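MutT/nudix family protein (Enterococcus faecalis, PDB 2FML) is of unknown function but, as a Nudix-family protein with an NrtR-like winged-helix region, probably binds nucleotide-related ligands and may contact DNA. Local coordinates at residues L46-K51 / V146-L151; S71-G76 / T181-H186; S84-V89 / I106-S111; L129-E134 / V207-G212; G155-L160 / T168-T173. All blocks are in the same frame, centred on the assembly; numbering follows the deposited sequence.

Contact 1. Residues L46-K51 / V146-L151; sequences LLCYNK and VHWFNL
Cys-48 lies against the indole of Trp-148, a Cys sulfur-aromatic contact in the mixed sheet of the Nudix fold. The strands 39-50 and 143-154 are not paired with each other here. Both pair with strand 55-63, and the axes of the short strands 46-50 and 146-151 come within 8.7 Å and make an angle of 64°. The indole of Trp-148 reaches across this gap and Cys-48 meets its face. CB of Cys-48 sits over the six-membered ring of Trp-148, 4.2 Å from the centroid, a CH-pi contact. Its SG goes on from there, placed between the backbone N and the carbonyl carbon (chi1 70°), and lies over the same ring, 3.5 Å from the centroid and 15° off the ring normal. This sulfur is offset toward the rim, and it is nearest the CE3 and CZ3 side. Leu-46 meets the indole in a different way. Leu-46 O comes to the ring edge, near the plane, 3.4 Å from Trp-148 CZ3, while Leu-46 CB touches Trp-148 CH2 at 4.1 Å. The pyrrole side of the indole is tied down elsewhere, since Trp-148 NE1 is hydrogen-bonded to the carbonyl O of Glu-135. Leu-47 begins by pointing away from strand 143-154, but its branch turns back. Methyl CD2 of Leu-47 meets CD2 of Leu-151 at 4.1 Å.

Contact 2. Residues S71-G76 / T181-H186; sequences SWALPG and TLAFDH
Trp-72 and Ala-183 are joined by a main-chain hydrogen bond, Ala-183 N to Trp-72 O, 2.9 Å long and nearly straight at 169°. Leu-182 CA makes a CA-H...O contact with the same Trp-72 O, 3.5 Å. A water extends the link by accepting from Trp-72 N and donating to Thr-181 O. The second segment then folds into a type II' turn from Ala-183 to His-186, which brings the imidazole back to the first segment. There His-186 ND1 accepts from Leu-74 N at 2.9 Å. Leu-74 N is tilted 24° out of the ring plane, and the bond is bent to 146°. Leu-74 CD1 sits over one face of this ring, 4.1 Å from His-186 CG, and Ala-73 CA comes to the ring edge. The methyls of Ala-73 and Ala-183 touch at 3.8 Å between their CB atoms. CB of Ser-71 meets the same Ala-183 methyl. His-186 NE2 is hydrogen-bonded to a glycerol, probably from crystallisation, which may mark a pocket. Both ring nitrogens have partners, so the ring rotation is probably fixed. Helix 186-200 starts at this histidine. The contact thus docks that helix start on the strand leading into the Nudix box.

Contact 3. Residues S84-V89 / I106-S111; sequences STEDSV and IEQLHS
Ile-106 meets Val-89 tip to tip, its CD1 3.8 Å from Val-89 CG1. CG1 of Ile-106 stands between the backbone N and the carbonyl carbon (chi1 65°), and the chain beyond is extended, which carries CD1 up to the helix. The same methyl lies 4.2 Å from Glu-86 O. Farther along the strand, Gln-108 stretches its chain across Glu-86 at about a right angle. Its amide plane is turned 43° from the Glu-86 carboxylate. Thr-85 is near the same amide, but its OG1 is hydrogen-bonded to Tyr-128 OH. Ser-84 is the N-cap of the helix: its OG accepts from Asp-87 N at 3.2 Å, nearly straight. The second subunit is close by, with Thr-85 N hydrogen-bonded to Ser-113 OG of that chain. The axes of helix 85-89 and strand 106-111 make an angle of 109°, and the helix lies on the sheet face that also bears Val-42 and Met-44. This is the helix of the Nudix box, residues 77-98, lying on the sheet of the Nudix fold.

Contact 4. Residues L129-E134 / V207-G212; sequences LAFIGE and VLQVLG
Val-207 opens the second segment and sets its CA over the centre of the Phe-131 ring. This CA is 3.6 Å from the ring centroid and only 8° off the normal, a CH-pi contact. Its CG2 continues along the same ring and touches Phe-131 CE1 at 3.6 Å. Gln-209 comes next, on the ring's border. Its amide stands almost upright to the ring, with the planes 81° apart, and OE1 reaches the ring edge in plane, 3.8 Å from Phe-131 CD2. The same OE1 faces Phe-131 O, but both are acceptors and they form no hydrogen bond. CB of Gln-209 rests on CB of Phe-131. Val-210 closes the grip from the base of the ring, its CG1 3.5 Å from Phe-131 CB. CG of Phe-131 lies beside its own backbone N (chi1 -50°), which turns the ring face to Val-207 of the 3-10 turn. Val-210 N is hydrogen-bonded to Val-207 O at 3.0 Å, part of the 3-10 turn that sets Val-207 and Val-210 on one side. A water donates to both Ile-132 O and Val-210 O and so ties the two backbones together. Val-197 of helix 186-200 also packs on Phe-131 and Val-207. The contact joins the end of a Nudix sheet strand to segment 207-212, consistent with a junction between the Nudix fold and an NrtR-type winged-helix region.

Contact 5. Residues G155-L160 / T168-T173; sequences GQHITL and TLDLKT
Ile-158 and Leu-169 form the hydrogen-bonded antiparallel pair of a beta hairpin. Ile-158 N gives to Leu-169 O at 3.0 Å, and Leu-169 N gives to Ile-158 O at 2.9 Å. A third main-chain bond runs from Leu-171 N to Gln-156 O, 2.7 Å, past the last strand residue. The neighbouring pairs, His-157 with Asp-170 and Thr-159 with Thr-168, are non-hydrogen-bonded, and their side chains project from the face opposite to that of Ile-158 and Leu-169. The two threonine hydroxyls are hydrogen-bonded to each other there, OG1 of Thr-159 to OG1 of Thr-168 at 3.1 Å. Asp-170 ends its strand with an Asx turn. CG is turned away from the backbone N (chi1 -171°), and OD1 accepts from Lys-172 N at 2.7 Å, nearly along the C-O bond. Thr-173 N reaches the same OD1 from above the carboxylate plane. The edge of the His-157 ring points at Asp-170, with CD2 3.6 Å from Asp-170 CA. Ring and carboxylate planes are 72° apart. On the opposite face, Ile-158 CG1 meets Leu-169 CB at 4.0 Å, and Ile-158 CG2 meets Leu-171 CD2 at 4.1 Å. Leu-169 and Leu-171 go on to pack against Ile-191 of helix 186-200. The hairpin is therefore two-sided: one face carries mostly polar side chains, with the two threonines hydrogen-bonded, and the other is apolar and pressed toward the helix.

All five contacts reach the same mixed sheet. Contacts 1 and 4 are closest, with centres about 10 Å apart, and Asn-50 ND2 lies 2.9 Å from Glu-134 OE1 where they meet. Contact 1 also touches contact 2 through Trp-72, which packs on His-147 and, edge-to-face, on Phe-149, and contact 5 through Leu-151 and Leu-160. Contacts 3 and 4 lie on neighbouring strands, 106-112 and 123-131, joined where Glu-107 N is 2.9 Å from Leu-129 O. Contacts 3 and 5 are the farthest apart, about 24 Å between centres. Contact 2 carries a glycerol, probably from crystallisation. Contacts 2 and 3 are about 17 Å apart between centres, and contact 3 holds the Nudix box helix.

Contact 1. Residues L46-K51 / V146-L151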
# COMPACT_ATOMS: atom_id res chain seq x y z
N LEU A 46 -14.49 -3.96 5.74
CA LEU A 46 -15.74 -3.28 5.39
C LEU A 46 -16.27 -2.55 6.59
O LEU A 46 -16.54 -3.15 7.61
CB LEU A 46 -16.81 -4.28 4.88
CG LEU A 46 -16.51 -5.06 3.61
CD1 LEU A 46 -17.71 -5.95 3.33
CD2 LEU A 46 -16.35 -4.09 2.46
N LEU A 47 -16.44 -1.23 6.43
CA LEU A 47 -16.87 -0.34 7.47
C LEU A 47 -18.15 0.32 7.02
O LEU A 47 -18.27 0.76 5.87
CB LEU A 47 -15.83 0.75 7.68
CG LEU A 47 -14.49 0.34 8.25
CD1 LEU A 47 -13.65 1.58 8.46
CD2 LEU A 47 -14.66 -0.50 9.55
N CYS A 48 -19.11 0.38 7.92
CA CYS A 48 -20.34 1.11 7.67
C CYS A 48 -20.65 1.98 8.89
O CYS A 48 -19.93 1.94 9.90
CB CYS A 48 -21.48 0.14 7.30
SG CYS A 48 -22.09 -0.89 8.63
N TYR A 49 -21.75 2.72 8.82
CA TYR A 49 -22.17 3.45 9.98
C TYR A 49 -23.69 3.44 10.08
O TYR A 49 -24.35 3.84 9.14
CB TYR A 49 -21.59 4.85 9.88
CG TYR A 49 -22.10 5.88 10.87
CD1 TYR A 49 -21.53 6.01 12.14
CD2 TYR A 49 -23.11 6.78 10.49
CE1 TYR A 49 -22.01 7.01 13.02
CE2 TYR A 49 -23.57 7.74 11.34
CZ TYR A 49 -23.05 7.85 12.61
OH TYR A 49 -23.56 8.85 13.40
N ASN A 50 -24.24 2.96 11.21
CA ASN A 50 -25.66 3.12 11.52
C ASN A 50 -26.01 4.52 12.13
O ASN A 50 -25.58 4.79 13.23
CB ASN A 50 -26.10 1.99 12.46
CG ASN A 50 -27.62 1.88 12.57
OD1 ASN A 50 -28.30 2.75 13.15
ND2 ASN A 50 -28.16 0.83 11.97
N LYS A 51 -26.80 5.37 11.45
CA LYS A 51 -27.09 6.75 11.96
C LYS A 51 -27.95 6.81 13.21
O LYS A 51 -27.74 7.65 14.08
CB LYS A 51 -27.81 7.64 10.92
CG LYS A 51 -27.04 7.97 9.63
CD LYS A 51 -27.95 7.81 8.40
CE LYS A 51 -28.96 8.95 8.25
NZ LYS A 51 -28.50 10.04 7.32
N VAL A 146 -21.67 -14.51 9.62
CA VAL A 146 -21.21 -13.26 9.04
C VAL A 146 -22.06 -12.16 9.69
O VAL A 146 -23.28 -12.23 9.72
CB VAL A 146 -21.24 -13.23 7.44
CG1 VAL A 146 -22.66 -13.24 6.90
CG2 VAL A 146 -20.49 -12.01 6.94
N HIS A 147 -21.40 -11.17 10.26
CA HIS A 147 -22.13 -10.16 11.03
C HIS A 147 -21.43 -8.86 10.91
O HIS A 147 -20.19 -8.80 10.77
CB HIS A 147 -22.18 -10.51 12.52
CG HIS A 147 -22.90 -11.78 12.85
ND1 HIS A 147 -22.28 -12.84 13.50
CD2 HIS A 147 -24.19 -12.15 12.65
CE1 HIS A 147 -23.17 -13.81 13.68
NE2 HIS A 147 -24.32 -13.42 13.16
N TRP A 148 -22.21 -7.80 11.03
CA TRP A 148 -21.70 -6.46 11.25
C TRP A 148 -21.44 -6.34 12.74
O TRP A 148 -22.37 -6.32 13.54
CB TRP A 148 -22.78 -5.43 10.83
CG TRP A 148 -22.89 -5.24 9.34
CD1 TRP A 148 -23.95 -5.60 8.51
CD2 TRP A 148 -21.92 -4.61 8.49
NE1 TRP A 148 -23.66 -5.27 7.21
CE2 TRP A 148 -22.44 -4.63 7.17
CE3 TRP A 148 -20.65 -4.03 8.71
CZ2 TRP A 148 -21.74 -4.11 6.10
CZ3 TRP A 148 -19.96 -3.49 7.64
CH2 TRP A 148 -20.54 -3.51 6.34
N PHE A 149 -20.17 -6.28 13.13
CA PHE A 149 -19.80 -6.08 14.52
C PHE A 149 -19.83 -4.60 14.85
O PHE A 149 -19.36 -3.77 14.09
CB PHE A 149 -18.39 -6.64 14.78
CG PHE A 149 -18.37 -8.13 15.15
CD1 PHE A 149 -18.84 -9.09 14.25
CD2 PHE A 149 -17.81 -8.55 16.37
CE1 PHE A 149 -18.84 -10.44 14.59
CE2 PHE A 149 -17.76 -9.92 16.73
CZ PHE A 149 -18.31 -10.85 15.84
N ASN A 150 -20.37 -4.28 15.99
CA ASN A 150 -20.24 -2.95 16.54
C ASN A 150 -18.79 -2.58 16.77
O ASN A 150 -18.05 -3.31 17.44
CB ASN A 150 -20.90 -2.95 17.90
CG ASN A 150 -21.85 -1.85 18.05
OD1 ASN A 150 -23.08 -2.09 18.03
ND2 ASN A 150 -21.33 -0.60 18.11
N LEU A 151 -18.38 -1.44 16.26
CA LEU A 151 -17.01 -0.98 16.46
C LEU A 151 -16.98 0.36 17.25
O LEU A 151 -17.50 1.40 16.81
CB LEU A 151 -16.34 -0.87 15.09
CG LEU A 151 -15.16 0.10 15.01
CD1 LEU A 151 -13.89 -0.40 15.74
CD2 LEU A 151 -14.88 0.40 13.53

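Contact 2. Residues S71-G76 / T181-H186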
# COMPACT_ATOMS: atom_id res chain seq x y z
N SER A 71 -12.74 -19.18 14.75
CA SER A 71 -12.30 -17.86 15.12
C SER A 71 -13.04 -16.85 14.21
O SER A 71 -13.41 -17.19 13.10
CB SER A 71 -10.78 -17.73 14.96
OG SER A 71 -10.09 -18.52 15.90
N TRP A 72 -13.22 -15.63 14.69
CA TRP A 72 -13.68 -14.52 13.87
C TRP A 72 -12.51 -13.90 13.11
O TRP A 72 -11.37 -13.93 13.55
CB TRP A 72 -14.44 -13.46 14.73
CG TRP A 72 -15.63 -14.06 15.41
CD1 TRP A 72 -15.65 -14.63 16.67
CD2 TRP A 72 -16.97 -14.20 14.88
NE1 TRP A 72 -16.91 -15.10 16.94
CE2 TRP A 72 -17.75 -14.83 15.89
CE3 TRP A 72 -17.59 -13.83 13.67
CZ2 TRP A 72 -19.11 -15.13 15.70
CZ3 TRP A 72 -18.95 -14.12 13.51
CH2 TRP A 72 -19.70 -14.74 14.52
N ALA A 73 -12.82 -13.39 11.93
CA ALA A 73 -11.80 -13.08 10.98
C ALA A 73 -12.35 -12.05 9.99
O ALA A 73 -13.55 -11.95 9.82
CB ALA A 73 -11.39 -14.39 10.23
N LEU A 74 -11.49 -11.31 9.29
CA LEU A 74 -11.95 -10.62 8.04
C LEU A 74 -12.31 -11.61 6.95
O LEU A 74 -11.73 -12.72 6.87
CB LEU A 74 -10.92 -9.58 7.51
CG LEU A 74 -10.46 -8.54 8.57
CD1 LEU A 74 -9.13 -7.88 8.17
CD2 LEU A 74 -11.55 -7.45 8.86
N PRO A 75 -13.25 -11.22 6.08
CA PRO A 75 -13.48 -12.04 4.89
C PRO A 75 -12.25 -11.91 3.97
O PRO A 75 -11.66 -10.86 3.93
CB PRO A 75 -14.70 -11.37 4.25
CG PRO A 75 -14.69 -9.97 4.77
CD PRO A 75 -14.13 -10.04 6.14
N GLY A 76 -11.83 -12.98 3.29
CA GLY A 76 -10.74 -12.86 2.32
C GLY A 76 -10.42 -14.23 1.75
O GLY A 76 -11.08 -15.20 2.06
N THR A 181 -10.20 -13.45 20.21
CA THR A 181 -9.01 -13.13 19.49
C THR A 181 -9.26 -13.35 17.98
O THR A 181 -9.73 -14.41 17.56
CB THR A 181 -7.78 -14.01 20.01
OG1 THR A 181 -7.56 -13.82 21.43
CG2 THR A 181 -6.50 -13.60 19.33
N LEU A 182 -8.95 -12.35 17.17
CA LEU A 182 -9.06 -12.49 15.73
C LEU A 182 -8.08 -13.52 15.20
O LEU A 182 -6.90 -13.61 15.71
CB LEU A 182 -8.83 -11.15 15.04
CG LEU A 182 -9.94 -10.12 15.26
CD1 LEU A 182 -9.46 -8.71 14.96
CD2 LEU A 182 -11.13 -10.49 14.39
N ALA A 183 -8.55 -14.29 14.21
CA ALA A 183 -7.70 -15.15 13.40
C ALA A 183 -6.48 -14.44 12.78
O ALA A 183 -6.50 -13.25 12.47
CB ALA A 183 -8.56 -15.82 12.28
N PHE A 184 -5.43 -15.22 12.54
CA PHE A 184 -4.27 -14.75 11.80
C PHE A 184 -3.69 -13.50 12.47
O PHE A 184 -3.61 -13.47 13.71
CB PHE A 184 -4.59 -14.52 10.32
CG PHE A 184 -5.17 -15.75 9.61
CD1 PHE A 184 -4.35 -16.79 9.24
CD2 PHE A 184 -6.53 -15.81 9.29
CE1 PHE A 184 -4.88 -17.92 8.57
CE2 PHE A 184 -7.07 -16.87 8.65
CZ PHE A 184 -6.23 -17.97 8.26
N ASP A 185 -3.34 -12.50 11.65
CA ASP A 185 -2.86 -11.19 12.07
C ASP A 185 -3.95 -10.15 11.76
O ASP A 185 -3.67 -8.98 11.61
CB ASP A 185 -1.55 -10.84 11.33
CG ASP A 185 -1.72 -10.80 9.80
OD1 ASP A 185 -2.75 -11.27 9.28
OD2 ASP A 185 -0.82 -10.28 9.09
N HIS A 186 -5.20 -10.58 11.73
CA HIS A 186 -6.33 -9.65 11.42
C HIS A 186 -6.55 -8.51 12.41
O HIS A 186 -7.07 -7.48 12.05
CB HIS A 186 -7.63 -10.41 11.18
CG HIS A 186 -7.57 -11.25 9.96
ND1 HIS A 186 -8.68 -11.90 9.45
CD2 HIS A 186 -6.54 -11.53 9.13
CE1 HIS A 186 -8.33 -12.54 8.35
NE2 HIS A 186 -7.04 -12.33 8.14
O HOH W 1 -12.19 -15.24 17.26

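Contact 3. Residues S84-V89 / I106-S111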
# COMPACT_ATOMS: atom_id res chain seq x y z
N SER A 84 -6.24 -9.80 -10.70
CA SER A 84 -5.48 -8.86 -9.88
C SER A 84 -6.05 -9.04 -8.51
O SER A 84 -7.12 -9.67 -8.36
CB SER A 84 -5.72 -7.44 -10.37
OG SER A 84 -7.09 -7.18 -10.26
N THR A 85 -5.35 -8.49 -7.51
CA THR A 85 -5.84 -8.52 -6.15
C THR A 85 -7.15 -7.75 -6.00
O THR A 85 -7.99 -8.18 -5.20
CB THR A 85 -4.80 -8.04 -5.10
OG1 THR A 85 -4.42 -6.68 -5.35
CG2 THR A 85 -3.57 -8.98 -5.04
N GLU A 86 -7.28 -6.61 -6.67
CA GLU A 86 -8.53 -5.86 -6.76
C GLU A 86 -9.76 -6.75 -7.20
O GLU A 86 -10.80 -6.79 -6.52
CB GLU A 86 -8.38 -4.70 -7.76
CG GLU A 86 -7.57 -3.55 -7.29
CD GLU A 86 -6.05 -3.70 -7.57
OE1 GLU A 86 -5.60 -4.75 -8.10
OE2 GLU A 86 -5.31 -2.73 -7.27
N ASP A 87 -9.64 -7.44 -8.33
CA ASP A 87 -10.65 -8.39 -8.82
C ASP A 87 -10.95 -9.45 -7.75
O ASP A 87 -12.11 -9.78 -7.46
CB ASP A 87 -10.04 -9.15 -10.00
CG ASP A 87 -9.96 -8.33 -11.27
OD1 ASP A 87 -10.62 -7.26 -11.34
OD2 ASP A 87 -9.26 -8.80 -12.22
N SER A 88 -9.87 -9.98 -7.18
CA SER A 88 -9.97 -11.10 -6.26
C SER A 88 -10.72 -10.68 -4.95
O SER A 88 -11.60 -11.43 -4.43
CB SER A 88 -8.53 -11.64 -6.00
OG SER A 88 -8.56 -12.80 -5.17
N VAL A 89 -10.40 -9.50 -4.43
CA VAL A 89 -11.01 -9.09 -3.14
C VAL A 89 -12.51 -8.83 -3.29
O VAL A 89 -13.30 -9.13 -2.39
CB VAL A 89 -10.26 -7.93 -2.41
CG1 VAL A 89 -10.55 -6.54 -3.07
CG2 VAL A 89 -10.60 -7.96 -0.91
N ILE A 106 -13.26 0.81 -3.41
CA ILE A 106 -12.33 0.18 -2.51
C ILE A 106 -11.00 0.93 -2.57
O ILE A 106 -10.68 1.54 -3.58
CB ILE A 106 -12.17 -1.34 -2.78
CG1 ILE A 106 -11.54 -1.58 -4.17
CG2 ILE A 106 -13.51 -1.99 -2.62
CD1 ILE A 106 -11.09 -3.09 -4.46
N GLU A 107 -10.24 0.89 -1.47
CA GLU A 107 -8.88 1.32 -1.55
C GLU A 107 -7.94 0.24 -1.00
O GLU A 107 -8.24 -0.39 0.00
CB GLU A 107 -8.67 2.68 -0.81
CG GLU A 107 -8.75 2.61 0.76
CD GLU A 107 -8.81 4.03 1.44
OE1 GLU A 107 -9.89 4.69 1.35
OE2 GLU A 107 -7.78 4.48 2.03
N GLN A 108 -6.79 0.09 -1.63
CA GLN A 108 -5.80 -0.83 -1.09
C GLN A 108 -5.27 -0.29 0.24
O GLN A 108 -5.03 0.90 0.38
CB GLN A 108 -4.69 -1.07 -2.09
CG GLN A 108 -4.08 -2.38 -1.95
CD GLN A 108 -3.03 -2.59 -2.97
OE1 GLN A 108 -3.27 -3.13 -4.08
NE2 GLN A 108 -1.82 -2.25 -2.60
N LEU A 109 -5.18 -1.14 1.27
CA LEU A 109 -4.84 -0.60 2.57
C LEU A 109 -3.32 -0.83 2.87
O LEU A 109 -2.55 0.12 3.11
CB LEU A 109 -5.76 -1.22 3.64
CG LEU A 109 -5.43 -1.05 5.14
CD1 LEU A 109 -5.44 0.40 5.58
CD2 LEU A 109 -6.37 -1.92 5.99
N HIS A 110 -2.91 -2.10 2.85
CA HIS A 110 -1.58 -2.48 3.25
C HIS A 110 -1.39 -3.98 2.92
O HIS A 110 -2.37 -4.77 2.95
CB HIS A 110 -1.37 -2.20 4.73
CG HIS A 110 0.04 -2.45 5.18
ND1 HIS A 110 1.05 -1.50 5.10
CD2 HIS A 110 0.60 -3.54 5.75
CE1 HIS A 110 2.17 -2.02 5.59
NE2 HIS A 110 1.92 -3.26 5.99
N SER A 111 -0.14 -4.37 2.58
CA SER A 111 0.20 -5.76 2.40
C SER A 111 0.99 -6.22 3.61
O SER A 111 1.99 -5.61 3.95
CB SER A 111 1.00 -6.03 1.15
OG SER A 111 0.41 -5.27 0.13

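Contact 4. Residues L129-E134 / V207-G212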
# COMPACT_ATOMS: atom_id res chain seq x y z
N LEU A 129 -9.73 -1.73 2.13
CA LEU A 129 -10.64 -0.96 2.98
C LEU A 129 -11.78 -0.43 2.09
O LEU A 129 -11.55 0.03 0.97
CB LEU A 129 -9.88 0.22 3.58
CG LEU A 129 -10.58 1.30 4.40
CD1 LEU A 129 -11.51 0.66 5.50
CD2 LEU A 129 -9.51 2.17 5.06
N ALA A 130 -13.02 -0.53 2.55
CA ALA A 130 -14.13 0.15 1.86
C ALA A 130 -15.14 0.59 2.87
O ALA A 130 -15.30 -0.06 3.94
CB ALA A 130 -14.78 -0.78 0.82
N PHE A 131 -15.79 1.70 2.51
CA PHE A 131 -16.87 2.34 3.28
C PHE A 131 -18.14 2.14 2.51
O PHE A 131 -18.18 2.54 1.35
CB PHE A 131 -16.63 3.83 3.35
CG PHE A 131 -15.26 4.20 3.77
CD1 PHE A 131 -14.80 3.90 5.05
CD2 PHE A 131 -14.42 4.86 2.89
CE1 PHE A 131 -13.53 4.24 5.44
CE2 PHE A 131 -13.15 5.23 3.28
CZ PHE A 131 -12.70 4.92 4.56
N ILE A 132 -19.15 1.54 3.13
CA ILE A 132 -20.34 1.09 2.43
C ILE A 132 -21.58 1.24 3.34
O ILE A 132 -21.47 1.71 4.47
CB ILE A 132 -20.18 -0.39 1.90
CG1 ILE A 132 -20.01 -1.42 3.05
CG2 ILE A 132 -18.95 -0.49 0.95
CD1 ILE A 132 -20.69 -2.79 2.77
N GLY A 133 -22.77 0.92 2.82
CA GLY A 133 -23.95 0.83 3.65
C GLY A 133 -23.94 -0.46 4.44
O GLY A 133 -23.16 -1.38 4.13
N GLU A 134 -24.80 -0.52 5.46
CA GLU A 134 -25.02 -1.69 6.28
C GLU A 134 -25.92 -2.67 5.52
O GLU A 134 -27.11 -2.82 5.82
CB GLU A 134 -25.68 -1.30 7.62
CG GLU A 134 -25.41 -2.31 8.74
CD GLU A 134 -26.05 -1.97 10.09
OE1 GLU A 134 -26.33 -0.80 10.40
OE2 GLU A 134 -26.27 -2.91 10.89
N VAL A 207 -14.03 8.64 4.08
CA VAL A 207 -14.83 7.93 5.10
C VAL A 207 -16.30 8.37 5.23
O VAL A 207 -17.17 7.55 5.56
CB VAL A 207 -14.17 7.94 6.52
CG1 VAL A 207 -14.23 9.37 7.15
CG2 VAL A 207 -14.84 6.87 7.44
N LEU A 208 -16.56 9.65 4.94
CA LEU A 208 -17.95 10.19 4.93
C LEU A 208 -18.86 9.49 3.90
O LEU A 208 -20.05 9.78 3.83
CB LEU A 208 -17.95 11.72 4.70
CG LEU A 208 -17.14 12.52 5.71
CD1 LEU A 208 -17.25 13.97 5.39
CD2 LEU A 208 -17.64 12.26 7.14
N GLN A 209 -18.28 8.60 3.08
CA GLN A 209 -19.03 7.67 2.22
C GLN A 209 -20.01 6.79 3.01
O GLN A 209 -21.10 6.53 2.53
CB GLN A 209 -18.10 6.77 1.43
CG GLN A 209 -17.59 7.32 0.13
CD GLN A 209 -16.66 6.32 -0.58
OE1 GLN A 209 -16.62 5.16 -0.22
NE2 GLN A 209 -15.93 6.79 -1.56
N VAL A 210 -19.63 6.37 4.22
CA VAL A 210 -20.52 5.58 5.09
C VAL A 210 -21.89 6.28 5.40
O VAL A 210 -22.84 5.65 5.90
CB VAL A 210 -19.86 5.16 6.46
CG1 VAL A 210 -18.53 4.43 6.26
CG2 VAL A 210 -19.72 6.31 7.34
N LEU A 211 -21.95 7.58 5.11
CA LEU A 211 -23.12 8.40 5.36
C LEU A 211 -24.09 8.39 4.18
O LEU A 211 -25.20 8.87 4.31
CB LEU A 211 -22.70 9.83 5.71
CG LEU A 211 -22.27 10.15 7.14
CD1 LEU A 211 -21.90 11.64 7.24
CD2 LEU A 211 -23.36 9.79 8.19
N GLY A 212 -23.66 7.87 3.03
CA GLY A 212 -24.57 7.54 1.95
C GLY A 212 -24.97 8.64 0.98
O GLY A 212 -26.17 8.82 0.66
O HOH W 2 -22.76 3.09 6.05

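Contact 5. Residues G155-L160 / T168-T173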
# COMPACT_ATOMS: atom_id res chain seq x y z
N GLY A 155 -10.52 5.62 23.99
CA GLY A 155 -9.17 6.08 24.24
C GLY A 155 -8.30 5.50 23.17
O GLY A 155 -8.49 5.79 22.00
N GLN A 156 -7.35 4.65 23.54
CA GLN A 156 -6.41 4.13 22.55
C GLN A 156 -6.75 2.69 22.11
O GLN A 156 -5.95 2.02 21.50
CB GLN A 156 -4.96 4.25 23.06
CG GLN A 156 -4.58 5.70 23.56
CD GLN A 156 -4.87 6.85 22.53
OE1 GLN A 156 -4.31 6.88 21.42
NE2 GLN A 156 -5.74 7.80 22.93
N HIS A 157 -7.98 2.26 22.42
CA HIS A 157 -8.49 0.91 22.15
C HIS A 157 -9.75 1.02 21.36
O HIS A 157 -10.47 1.97 21.44
CB HIS A 157 -8.85 0.13 23.44
CG HIS A 157 -7.69 -0.06 24.36
ND1 HIS A 157 -7.77 0.18 25.71
CD2 HIS A 157 -6.42 -0.40 24.11
CE1 HIS A 157 -6.59 -0.03 26.26
NE2 HIS A 157 -5.74 -0.38 25.30
N ILE A 158 -10.02 -0.04 20.63
CA ILE A 158 -11.28 -0.24 19.94
C ILE A 158 -11.83 -1.58 20.30
O ILE A 158 -11.06 -2.55 20.47
CB ILE A 158 -11.12 -0.11 18.38
CG1 ILE A 158 -10.05 -1.06 17.79
CG2 ILE A 158 -10.81 1.31 18.03
CD1 ILE A 158 -10.01 -0.98 16.21
N THR A 159 -13.14 -1.65 20.42
CA THR A 159 -13.83 -2.91 20.70
C THR A 159 -14.80 -3.21 19.51
O THR A 159 -15.55 -2.36 19.10
CB THR A 159 -14.62 -2.79 22.05
OG1 THR A 159 -13.68 -2.52 23.07
CG2 THR A 159 -15.41 -4.05 22.42
N LEU A 160 -14.75 -4.43 19.02
CA LEU A 160 -15.65 -5.01 18.07
C LEU A 160 -16.52 -5.98 18.83
O LEU A 160 -16.02 -6.93 19.45
CB LEU A 160 -14.85 -5.80 17.03
CG LEU A 160 -13.43 -5.44 16.56
CD1 LEU A 160 -13.08 -6.32 15.35
CD2 LEU A 160 -13.27 -3.99 16.18
N THR A 168 -11.08 -6.64 21.63
CA THR A 168 -10.57 -5.34 22.06
C THR A 168 -9.12 -5.29 21.65
O THR A 168 -8.37 -6.20 21.94
CB THR A 168 -10.74 -5.14 23.57
OG1 THR A 168 -12.14 -5.09 23.81
CG2 THR A 168 -10.15 -3.77 24.04
N LEU A 169 -8.79 -4.25 20.88
CA LEU A 169 -7.49 -4.05 20.27
C LEU A 169 -6.88 -2.73 20.68
O LEU A 169 -7.54 -1.68 20.67
CB LEU A 169 -7.61 -4.05 18.72
CG LEU A 169 -8.32 -5.23 18.05
CD1 LEU A 169 -8.52 -5.03 16.52
CD2 LEU A 169 -7.64 -6.57 18.49
N ASP A 170 -5.57 -2.78 20.93
CA ASP A 170 -4.74 -1.62 21.21
C ASP A 170 -4.35 -0.93 19.90
O ASP A 170 -3.68 -1.55 19.07
CB ASP A 170 -3.46 -2.02 21.97
CG ASP A 170 -2.67 -0.80 22.47
OD1 ASP A 170 -2.19 0.04 21.67
OD2 ASP A 170 -2.55 -0.67 23.69
N LEU A 171 -4.77 0.32 19.72
CA LEU A 171 -4.47 1.10 18.53
C LEU A 171 -3.00 1.35 18.25
O LEU A 171 -2.67 1.64 17.10
CB LEU A 171 -5.22 2.43 18.47
CG LEU A 171 -6.72 2.32 18.13
CD1 LEU A 171 -7.42 3.66 18.37
CD2 LEU A 171 -6.99 1.70 16.70
N LYS A 172 -2.13 1.25 19.25
CA LYS A 172 -0.70 1.50 19.03
C LYS A 172 0.13 0.21 18.85
O LYS A 172 1.12 0.24 18.13
CB LYS A 172 -0.06 2.42 20.10
CG LYS A 172 -0.85 3.70 20.46
CD LYS A 172 -0.97 4.65 19.21
CE LYS A 172 -2.44 5.15 18.92
NZ LYS A 172 -2.58 5.48 17.44
N THR A 173 -0.27 -0.91 19.44
CA THR A 173 0.53 -2.16 19.34
C THR A 173 -0.18 -3.33 18.71
O THR A 173 0.44 -4.41 18.54
CB THR A 173 0.90 -2.67 20.71
OG1 THR A 173 -0.32 -3.00 21.37
CG2 THR A 173 1.67 -1.60 21.56